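Local coordinates for T-cell surface protein tactile (Homo sapiens, PDB 6ARQ) that promotes adhesion of natural killer cells to target cells by interacting with PVR on the target, and may take part in adhesion of activated T cells, at residues A[23-28]-A[79-84]; A[87-92]-A[113-118]; A[33-38]-A[100-105]. The protein carries 1 engineered substitution. All coordinates share one frame; numbering follows the deposited sequence.

Contact 1 of 3, residues A[23-28]-A[79-84]. With NAG (2-acetamido-2-deoxy-beta-D-glucopyranose), chain F.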
loop_
_atom_site.group_PDB
_atom_site.type_symbol
_atom_site.label_atom_id
_atom_site.label_comp_id
_atom_site.label_asym_id
_atom_site.label_seq_id
_atom_site.Cartn_x
_atom_site.Cartn_y
_atom_site.Cartn_z
ATOM N N ASN A 23 -50.074 -5.859 -8.762
ATOM C CA ASN A 23 -49.722 -4.465 -8.517
ATOM C C ASN A 23 -48.650 -4.411 -7.427
ATOM O O ASN A 23 -48.948 -4.655 -6.254
ATOM C CB ASN A 23 -50.946 -3.600 -8.131
ATOM C CG ASN A 23 -52.274 -3.942 -8.762
ATOM O OD1 ASN A 23 -52.354 -4.321 -9.943
ATOM N ND2 ASN A 23 -53.332 -3.770 -7.937
ATOM N N LEU A 24 -47.396 -4.137 -7.822
ATOM C CA LEU A 24 -46.280 -4.020 -6.882
ATOM C C LEU A 24 -46.352 -2.628 -6.273
ATOM O O LEU A 24 -46.173 -1.643 -6.988
ATOM C CB LEU A 24 -44.920 -4.284 -7.569
ATOM C CG LEU A 24 -44.765 -5.595 -8.361
ATOM C CD1 LEU A 24 -43.554 -5.540 -9.263
ATOM C CD2 LEU A 24 -44.676 -6.808 -7.442
ATOM N N THR A 25 -46.706 -2.541 -4.977
ATOM C CA THR A 25 -46.895 -1.264 -4.291
ATOM C C THR A 25 -45.849 -1.043 -3.199
ATOM O O THR A 25 -45.650 -1.900 -2.337
ATOM C CB THR A 25 -48.321 -1.176 -3.710
ATOM O OG1 THR A 25 -49.265 -1.616 -4.687
ATOM C CG2 THR A 25 -48.687 0.232 -3.243
ATOM N N CYS A 26 -45.209 0.135 -3.237
ATOM C CA CYS A 26 -44.232 0.595 -2.256
ATOM C C CYS A 26 -44.904 1.683 -1.408
ATOM O O CYS A 26 -45.008 2.834 -1.842
ATOM C CB CYS A 26 -42.961 1.098 -2.941
ATOM S SG CYS A 26 -41.996 -0.196 -3.768
ATOM N N GLN A 27 -45.435 1.294 -0.236
ATOM C CA GLN A 27 -46.142 2.199 0.671
ATOM C C GLN A 27 -45.174 2.813 1.677
ATOM O O GLN A 27 -44.425 2.089 2.336
ATOM C CB GLN A 27 -47.283 1.461 1.390
ATOM C CG GLN A 27 -48.359 2.386 1.964
ATOM C CD GLN A 27 -49.631 1.684 2.399
ATOM O OE1 GLN A 27 -50.602 2.330 2.805
ATOM N NE2 GLN A 27 -49.675 0.356 2.323
ATOM N N THR A 28 -45.189 4.151 1.786
ATOM C CA THR A 28 -44.322 4.905 2.696
ATOM C C THR A 28 -45.030 6.183 3.190
ATOM O O THR A 28 -46.030 6.607 2.609
ATOM C CB THR A 28 -42.955 5.206 2.030
ATOM O OG1 THR A 28 -42.079 5.803 2.989
ATOM C CG2 THR A 28 -43.065 6.089 0.784
ATOM N N GLY A 79 -48.866 10.731 3.186
ATOM C CA GLY A 79 -48.753 9.297 2.941
ATOM C C GLY A 79 -48.849 8.990 1.460
ATOM O O GLY A 79 -49.559 9.694 0.733
ATOM N N SER A 80 -48.134 7.950 0.991
ATOM C CA SER A 80 -48.148 7.608 -0.432
ATOM C C SER A 80 -48.199 6.105 -0.717
ATOM O O SER A 80 -47.948 5.280 0.164
ATOM C CB SER A 80 -46.936 8.207 -1.138
ATOM O OG SER A 80 -45.732 7.543 -0.791
ATOM N N LYS A 81 -48.512 5.777 -1.982
ATOM C CA LYS A 81 -48.578 4.436 -2.547
ATOM C C LYS A 81 -48.007 4.481 -3.970
ATOM O O LYS A 81 -48.677 4.944 -4.897
ATOM C CB LYS A 81 -50.021 3.897 -2.526
ATOM C CG LYS A 81 -50.387 3.153 -1.253
ATOM C CD LYS A 81 -51.842 2.697 -1.294
ATOM C CE LYS A 81 -52.187 1.713 -0.203
ATOM N NZ LYS A 81 -51.699 0.342 -0.513
ATOM N N TRP A 82 -46.739 4.063 -4.118
ATOM C CA TRP A 82 -46.017 4.028 -5.391
ATOM C C TRP A 82 -46.231 2.638 -6.001
ATOM O O TRP A 82 -45.649 1.657 -5.535
ATOM C CB TRP A 82 -44.530 4.380 -5.156
ATOM C CG TRP A 82 -43.630 4.400 -6.360
ATOM C CD1 TRP A 82 -42.400 3.821 -6.459
ATOM C CD2 TRP A 82 -43.833 5.119 -7.589
ATOM N NE1 TRP A 82 -41.834 4.109 -7.678
ATOM C CE2 TRP A 82 -42.692 4.904 -8.392
ATOM C CE3 TRP A 82 -44.880 5.908 -8.101
ATOM C CZ2 TRP A 82 -42.573 5.432 -9.684
ATOM C CZ3 TRP A 82 -44.761 6.429 -9.380
ATOM C CH2 TRP A 82 -43.621 6.187 -10.158
ATOM N N THR A 83 -47.127 2.554 -7.002
ATOM C CA THR A 83 -47.542 1.293 -7.617
ATOM C C THR A 83 -47.103 1.139 -9.077
ATOM O O THR A 83 -47.154 2.095 -9.849
ATOM C CB THR A 83 -49.079 1.166 -7.533
ATOM O OG1 THR A 83 -49.534 1.637 -6.262
ATOM C CG2 THR A 83 -49.569 -0.256 -7.748
ATOM N N LEU A 84 -46.715 -0.100 -9.445
ATOM C CA LEU A 84 -46.352 -0.547 -10.792
ATOM C C LEU A 84 -47.346 -1.644 -11.194
ATOM O O LEU A 84 -47.427 -2.677 -10.523
ATOM C CB LEU A 84 -44.889 -1.040 -10.839
ATOM C CG LEU A 84 -44.392 -1.697 -12.133
ATOM C CD1 LEU A 84 -44.078 -0.662 -13.207
ATOM C CD2 LEU A 84 -43.164 -2.539 -11.869
HETATM C C1 NAG F . -54.692 -4.055 -8.300
HETATM C C2 NAG F . -55.300 -2.981 -9.204
HETATM C C3 NAG F . -56.727 -3.421 -9.542
HETATM C C4 NAG F . -56.755 -4.832 -10.132
HETATM C C5 NAG F . -56.082 -5.822 -9.179
HETATM C C6 NAG F . -55.936 -7.211 -9.758
HETATM C C7 NAG F . -55.297 -0.505 -9.081
HETATM C C8 NAG F . -55.243 0.677 -8.158
HETATM N N2 NAG F . -55.306 -1.714 -8.486
HETATM O O3 NAG F . -57.310 -2.504 -10.461
HETATM O O4 NAG F . -58.103 -5.229 -10.358
HETATM O O5 NAG F . -54.753 -5.366 -8.873
HETATM O O6 NAG F . -55.224 -8.070 -8.877
HETATM O O7 NAG F . -55.336 -0.375 -10.303
#
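Trp82 O accepts a hydrogen bond from the backbone N of Cys26, nearly straight (2.8 Å, 171°), and the CA-H of Thr25 also approaches that oxygen. The return bond, from Trp82 N to Cys26 O (3.1 Å), comes from above the carbonyl plane. Two further antiparallel hydrogen-bonded pairs, Leu24 with Leu84 and Thr28 with Ser80, extend the ladder, although the bond from Thr28 N to Ser80 O is weak. Between them lie the non-hydrogen-bonded pairs Thr25-Thr83 and Gln27-Lys81. These are strands B and E of an immunoglobulin V domain, and Leu24, Cys26, Trp82 and Leu84 face the sandwich interior, where Cys26 forms the disulfide to Cys99 in the opposite sheet. With CG anti to the backbone N (chi1 -180°), the indole of Trp82 leads away from strand 23-28 into the interior, with Cys26 CB still at its edge; it stacks with Trp39 and its NE1 donates a hydrogen bond to Gln38 O. Leu24 CD1 lies 4.0 Å from Leu84 CD2, side by side, apolar branches suited to this core. On the face of Thr25 and Thr83, beta-branched residues at home in an extended strand, Thr83 CG2 packs 3.4 Å from Thr25 OG1 and also reaches Asn23 CB (3.6 Å). Lys81 runs alongside Gln27, whose OE1 is 3.5 Å from Lys81 CE. Asn23 ND2 is bonded covalently to C1 of an N-acetylglucosamine, and Asn23 OD1 makes a weak hydrogen bond with His85 ND1.

Contact 2 of 3, residues A[87-92]-A[113-118]. Engineered in segment 87-92: Ser91 (natural residue Cys).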
loop_
_atom_site.group_PDB
_atom_site.type_symbol
_atom_site.label_atom_id
_atom_site.label_comp_id
_atom_site.label_asym_id
_atom_site.label_seq_id
_atom_site.Cartn_x
_atom_site.Cartn_y
_atom_site.Cartn_z
ATOM N N ARG A 87 -50.297 -6.538 -16.076
ATOM C CA ARG A 87 -51.520 -7.266 -16.444
ATOM C C ARG A 87 -51.261 -8.309 -17.531
ATOM O O ARG A 87 -50.450 -8.065 -18.425
ATOM C CB ARG A 87 -52.605 -6.283 -16.920
ATOM C CG ARG A 87 -53.034 -5.274 -15.862
ATOM C CD ARG A 87 -54.032 -4.270 -16.399
ATOM N NE ARG A 87 -54.079 -3.068 -15.566
ATOM C CZ ARG A 87 -53.324 -1.991 -15.763
ATOM N NH1 ARG A 87 -52.462 -1.953 -16.771
ATOM N NH2 ARG A 87 -53.429 -0.945 -14.955
ATOM N N ASN A 88 -51.986 -9.456 -17.467
ATOM C CA ASN A 88 -51.911 -10.600 -18.397
ATOM C C ASN A 88 -50.435 -10.961 -18.678
ATOM O O ASN A 88 -49.975 -10.948 -19.825
ATOM C CB ASN A 88 -52.689 -10.311 -19.693
ATOM C CG ASN A 88 -53.630 -11.418 -20.103
ATOM O OD1 ASN A 88 -53.222 -12.547 -20.400
ATOM N ND2 ASN A 88 -54.915 -11.107 -20.155
ATOM N N MET A 89 -49.702 -11.246 -17.592
ATOM C CA MET A 89 -48.269 -11.528 -17.567
ATOM C C MET A 89 -47.877 -12.839 -18.244
ATOM O O MET A 89 -48.652 -13.798 -18.260
ATOM C CB MET A 89 -47.764 -11.544 -16.117
ATOM C CG MET A 89 -47.903 -10.208 -15.413
ATOM S SD MET A 89 -47.301 -10.226 -13.711
ATOM C CE MET A 89 -48.595 -11.149 -12.913
ATOM N N SER A 90 -46.642 -12.866 -18.778
ATOM C CA SER A 90 -46.003 -14.013 -19.425
ATOM C C SER A 90 -44.649 -14.299 -18.740
ATOM O O SER A 90 -44.294 -13.601 -17.784
ATOM C CB SER A 90 -45.831 -13.763 -20.923
ATOM O OG SER A 90 -44.756 -12.882 -21.208
ATOM N N SER A 91 -43.902 -15.317 -19.223
ATOM C CA SER A 91 -42.598 -15.714 -18.677
ATOM C C SER A 91 -41.517 -14.630 -18.874
ATOM O O SER A 91 -40.563 -14.583 -18.098
ATOM C CB SER A 91 -42.135 -17.028 -19.298
ATOM O OG SER A 91 -41.987 -16.923 -20.704
ATOM N N SER A 92 -41.671 -13.768 -19.900
ATOM C CA SER A 92 -40.734 -12.681 -20.212
ATOM C C SER A 92 -40.798 -11.541 -19.178
ATOM O O SER A 92 -39.821 -10.808 -19.019
ATOM C CB SER A 92 -41.001 -12.130 -21.610
ATOM O OG SER A 92 -42.349 -11.715 -21.763
ATOM N N TYR A 113 -38.720 -6.537 -5.486
ATOM C CA TYR A 113 -39.752 -7.541 -5.711
ATOM C C TYR A 113 -39.273 -8.537 -6.754
ATOM O O TYR A 113 -39.057 -8.156 -7.907
ATOM C CB TYR A 113 -41.064 -6.881 -6.176
ATOM C CG TYR A 113 -41.833 -6.146 -5.101
ATOM C CD1 TYR A 113 -42.708 -6.824 -4.257
ATOM C CD2 TYR A 113 -41.752 -4.762 -4.980
ATOM C CE1 TYR A 113 -43.447 -6.150 -3.287
ATOM C CE2 TYR A 113 -42.488 -4.075 -4.016
ATOM C CZ TYR A 113 -43.335 -4.775 -3.171
ATOM O OH TYR A 113 -44.070 -4.115 -2.216
ATOM N N ASN A 114 -39.081 -9.802 -6.355
ATOM C CA ASN A 114 -38.663 -10.846 -7.282
ATOM C C ASN A 114 -39.919 -11.560 -7.776
ATOM O O ASN A 114 -40.482 -12.395 -7.068
ATOM C CB ASN A 114 -37.647 -11.803 -6.641
ATOM C CG ASN A 114 -37.060 -12.833 -7.585
ATOM O OD1 ASN A 114 -36.863 -12.597 -8.786
ATOM N ND2 ASN A 114 -36.737 -14.001 -7.049
ATOM N N LEU A 115 -40.400 -11.152 -8.961
ATOM C CA LEU A 115 -41.604 -11.695 -9.582
ATOM C C LEU A 115 -41.275 -12.978 -10.334
ATOM O O LEU A 115 -40.441 -12.974 -11.242
ATOM C CB LEU A 115 -42.247 -10.650 -10.516
ATOM C CG LEU A 115 -43.533 -11.049 -11.255
ATOM C CD1 LEU A 115 -44.713 -11.208 -10.296
ATOM C CD2 LEU A 115 -43.865 -10.039 -12.327
ATOM N N LEU A 116 -41.933 -14.076 -9.938
ATOM C CA LEU A 116 -41.754 -15.399 -10.527
ATOM C C LEU A 116 -43.061 -15.863 -11.164
ATOM O O LEU A 116 -44.090 -15.919 -10.488
ATOM C CB LEU A 116 -41.270 -16.406 -9.467
ATOM C CG LEU A 116 -39.896 -16.120 -8.853
ATOM C CD1 LEU A 116 -40.020 -15.740 -7.388
ATOM C CD2 LEU A 116 -38.970 -17.306 -9.014
ATOM N N ILE A 117 -43.022 -16.157 -12.476
ATOM C CA ILE A 117 -44.186 -16.616 -13.240
ATOM C C ILE A 117 -44.088 -18.140 -13.401
ATOM O O ILE A 117 -43.143 -18.639 -14.019
ATOM C CB ILE A 117 -44.333 -15.872 -14.607
ATOM C CG1 ILE A 117 -44.345 -14.316 -14.446
ATOM C CG2 ILE A 117 -45.546 -16.375 -15.411
ATOM C CD1 ILE A 117 -45.507 -13.651 -13.582
ATOM N N GLN A 118 -45.059 -18.866 -12.820
ATOM C CA GLN A 118 -45.135 -20.328 -12.850
ATOM C C GLN A 118 -46.300 -20.791 -13.721
ATOM O O GLN A 118 -46.129 -21.001 -14.920
ATOM C CB GLN A 118 -45.278 -20.894 -11.428
ATOM C CG GLN A 118 -44.031 -20.736 -10.564
ATOM C CD GLN A 118 -44.221 -21.305 -9.180
ATOM O OE1 GLN A 118 -45.010 -20.801 -8.373
ATOM N NE2 GLN A 118 -43.476 -22.353 -8.863
#
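Leu115 is the first residue of strand 113-117 to meet the loop 87-92: its CD2 methyl lies 3.7 Å from Met89 SD, and the two side chains cross at a slant. CG of Leu115 stands anti to the backbone N (chi1 -180°), which sends the isobutyl group toward the thioether. Two residues on, Ile117 points to the same side and makes the larger contact. Its CD1 is 3.9 Å from Met89 SD and 4.0 Å from Met89 CB, and the two side chains meet at about a right angle, so the end of the isoleucine rests against the bent methionine chain. Closer to the backbone, Ile117 CG1 lies 3.4 Å from Ser90 O, and Ile117 CG2 is 4.3 Å from the N of the engineered Ser91. No hydrogen bond joins the two segments. A flexible, unbranched methionine suits this place, because it also reaches Val22 of strand 22-29, while its backbone is hydrogen-bonded to Gly19 and Ser20. Ser94, just before strand 95-104, donates from its OG to Leu115 O, holding the loop's end to the same strand. The loop is the E-F connection of an immunoglobulin V domain, passing between the sheets across the end of the sandwich where strand G finishes.

Contact 3 of 3, residues A[33-38]-A[100-105]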
loop_
_atom_site.group_PDB
_atom_site.type_symbol
_atom_site.label_atom_id
_atom_site.label_comp_id
_atom_site.label_asym_id
_atom_site.label_seq_id
_atom_site.Cartn_x
_atom_site.Cartn_y
_atom_site.Cartn_z
ATOM N N PHE A 33 -41.603 15.853 3.141
ATOM C CA PHE A 33 -42.084 15.715 1.761
ATOM C C PHE A 33 -41.341 14.617 0.986
ATOM O O PHE A 33 -40.242 14.212 1.375
ATOM C CB PHE A 33 -41.963 17.059 1.005
ATOM C CG PHE A 33 -40.560 17.597 0.823
ATOM C CD1 PHE A 33 -39.972 18.394 1.798
ATOM C CD2 PHE A 33 -39.846 17.345 -0.342
ATOM C CE1 PHE A 33 -38.677 18.894 1.628
ATOM C CE2 PHE A 33 -38.552 17.847 -0.511
ATOM C CZ PHE A 33 -37.978 18.621 0.473
ATOM N N PHE A 34 -41.949 14.160 -0.129
ATOM C CA PHE A 34 -41.378 13.174 -1.046
ATOM C C PHE A 34 -40.546 13.908 -2.090
ATOM O O PHE A 34 -41.034 14.853 -2.710
ATOM C CB PHE A 34 -42.477 12.328 -1.714
ATOM C CG PHE A 34 -43.361 11.564 -0.758
ATOM C CD1 PHE A 34 -42.907 10.403 -0.139
ATOM C CD2 PHE A 34 -44.656 11.991 -0.494
ATOM C CE1 PHE A 34 -43.725 9.700 0.749
ATOM C CE2 PHE A 34 -45.479 11.278 0.384
ATOM C CZ PHE A 34 -45.001 10.146 1.011
ATOM N N VAL A 35 -39.282 13.502 -2.257
ATOM C CA VAL A 35 -38.363 14.144 -3.194
ATOM C C VAL A 35 -38.576 13.574 -4.608
ATOM O O VAL A 35 -38.863 14.341 -5.525
ATOM C CB VAL A 35 -36.889 14.035 -2.719
ATOM C CG1 VAL A 35 -35.919 14.585 -3.758
ATOM C CG2 VAL A 35 -36.689 14.738 -1.381
ATOM N N GLN A 36 -38.433 12.248 -4.780
ATOM C CA GLN A 36 -38.577 11.551 -6.063
ATOM C C GLN A 36 -38.761 10.049 -5.842
ATOM O O GLN A 36 -38.389 9.535 -4.785
ATOM C CB GLN A 36 -37.333 11.800 -6.942
ATOM C CG GLN A 36 -37.582 11.701 -8.438
ATOM C CD GLN A 36 -36.298 11.762 -9.217
ATOM O OE1 GLN A 36 -35.596 10.761 -9.382
ATOM N NE2 GLN A 36 -35.973 12.936 -9.730
ATOM N N MET A 37 -39.321 9.346 -6.837
ATOM C CA MET A 37 -39.517 7.898 -6.777
ATOM C C MET A 37 -39.431 7.277 -8.160
ATOM O O MET A 37 -39.842 7.900 -9.137
ATOM C CB MET A 37 -40.824 7.501 -6.079
ATOM C CG MET A 37 -42.039 8.272 -6.523
ATOM S SD MET A 37 -43.330 8.137 -5.274
ATOM C CE MET A 37 -42.748 9.346 -4.067
ATOM N N GLN A 38 -38.880 6.052 -8.244
ATOM C CA GLN A 38 -38.705 5.362 -9.521
ATOM C C GLN A 38 -38.947 3.853 -9.429
ATOM O O GLN A 38 -38.848 3.270 -8.354
ATOM C CB GLN A 38 -37.299 5.631 -10.100
ATOM C CG GLN A 38 -36.139 5.129 -9.238
ATOM C CD GLN A 38 -34.807 5.623 -9.731
ATOM O OE1 GLN A 38 -34.523 6.825 -9.732
ATOM N NE2 GLN A 38 -33.942 4.701 -10.116
ATOM N N MET A 100 -37.331 2.773 -5.740
ATOM C CA MET A 100 -36.489 3.653 -4.943
ATOM C C MET A 100 -37.293 4.880 -4.558
ATOM O O MET A 100 -37.795 5.586 -5.433
ATOM C CB MET A 100 -35.215 4.029 -5.708
ATOM C CG MET A 100 -34.111 4.517 -4.811
ATOM S SD MET A 100 -32.628 5.000 -5.718
ATOM C CE MET A 100 -31.924 3.384 -6.094
ATOM N N LEU A 101 -37.449 5.105 -3.252
ATOM C CA LEU A 101 -38.211 6.232 -2.729
ATOM C C LEU A 101 -37.287 7.203 -2.004
ATOM O O LEU A 101 -36.677 6.842 -0.996
ATOM C CB LEU A 101 -39.332 5.745 -1.791
ATOM C CG LEU A 101 -40.441 4.908 -2.420
ATOM C CD1 LEU A 101 -40.909 3.840 -1.466
ATOM C CD2 LEU A 101 -41.610 5.770 -2.845
ATOM N N VAL A 102 -37.161 8.426 -2.538
ATOM C CA VAL A 102 -36.336 9.476 -1.939
ATOM C C VAL A 102 -37.279 10.388 -1.151
ATOM O O VAL A 102 -38.184 10.995 -1.723
ATOM C CB VAL A 102 -35.451 10.250 -2.958
ATOM C CG1 VAL A 102 -34.484 11.185 -2.238
ATOM C CG2 VAL A 102 -34.682 9.293 -3.866
ATOM N N LEU A 103 -37.091 10.422 0.172
ATOM C CA LEU A 103 -37.896 11.182 1.127
ATOM C C LEU A 103 -37.044 12.198 1.875
ATOM O O LEU A 103 -35.853 11.959 2.089
ATOM C CB LEU A 103 -38.525 10.205 2.140
ATOM C CG LEU A 103 -39.871 9.553 1.794
ATOM C CD1 LEU A 103 -39.716 8.426 0.782
ATOM C CD2 LEU A 103 -40.512 8.971 3.036
ATOM N N TYR A 104 -37.653 13.316 2.298
ATOM C CA TYR A 104 -36.947 14.328 3.078
ATOM C C TYR A 104 -37.660 14.555 4.417
ATOM O O TYR A 104 -38.853 14.870 4.424
ATOM C CB TYR A 104 -36.782 15.650 2.309
ATOM C CG TYR A 104 -35.585 16.451 2.777
ATOM C CD1 TYR A 104 -35.684 17.326 3.856
ATOM C CD2 TYR A 104 -34.345 16.312 2.161
ATOM C CE1 TYR A 104 -34.576 18.038 4.315
ATOM C CE2 TYR A 104 -33.233 17.030 2.601
ATOM C CZ TYR A 104 -33.353 17.892 3.679
ATOM O OH TYR A 104 -32.258 18.598 4.115
ATOM N N PRO A 105 -36.974 14.359 5.565
ATOM C CA PRO A 105 -35.554 14.012 5.738
ATOM C C PRO A 105 -35.308 12.526 6.068
ATOM O O PRO A 105 -34.294 12.205 6.693
ATOM C CB PRO A 105 -35.163 14.907 6.918
ATOM C CG PRO A 105 -36.433 14.953 7.785
ATOM C CD PRO A 105 -37.605 14.595 6.879
#
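Phe33 and Tyr104 lie side by side with ring planes only 15° apart, yet slid so far, 5.5 Å between centroids, that the rings barely overlap. Instead, one face of the Phe33 ring is met by Tyr104 CB, 3.9 Å from the ring centroid and near its normal, a CH-pi contact. Phe33 gains this position because CG sits between its backbone N and carbonyl carbon (chi1 63°), which brings the ring over the partner strand. Val35 joins them, its CG2 3.8 Å from Tyr104 CB and its CB 3.8 Å from Val102 CG1. Val35 N and, weakly, Gln36 N both bond to Val102 O: a classic beta bulge that shifts the antiparallel register by one residue. On the other face, Phe34 runs alongside Leu103, with its CD1 3.7 Å from Leu103 CG, and Met37 crosses Leu101, whose CD2 lies 3.8 Å from Met37 SD; apolar residues suit this side, which faces the second sheet. The Phe33, Gln36, Gln38, Met100 and Tyr104 side meets a chain of another protein, consistent with ligand recognition by this face of a V domain. These C and F strands lie between strands 46-53 and 107-117, with strands 22-29 and 79-86 packed across the sandwich.

How the contacts relate
After strand 9-16, the chain enters strand 22-29, the first partner of contact 1, and then strand 33-42 in the other sheet. Contact 1 closes when strand 79-86 returns to strand 22-29, bridging 50 intervening residues. Contact 3 opens inside that span and closes only at 100-105, so the two cross. Contact 2 opens after contact 1 has closed, at 87-92, and closes at 113-118, again crossing contact 3. Contact 1 builds one sheet and contact 3 the other; they meet where Phe34 packs against Thr28 and Ser80, and Leu103 against Thr28. Contact 2 ties the E-F loop to strand 107-117, whose Tyr113 OH probably hydrogen-bonds to Thr25 O of contact 1.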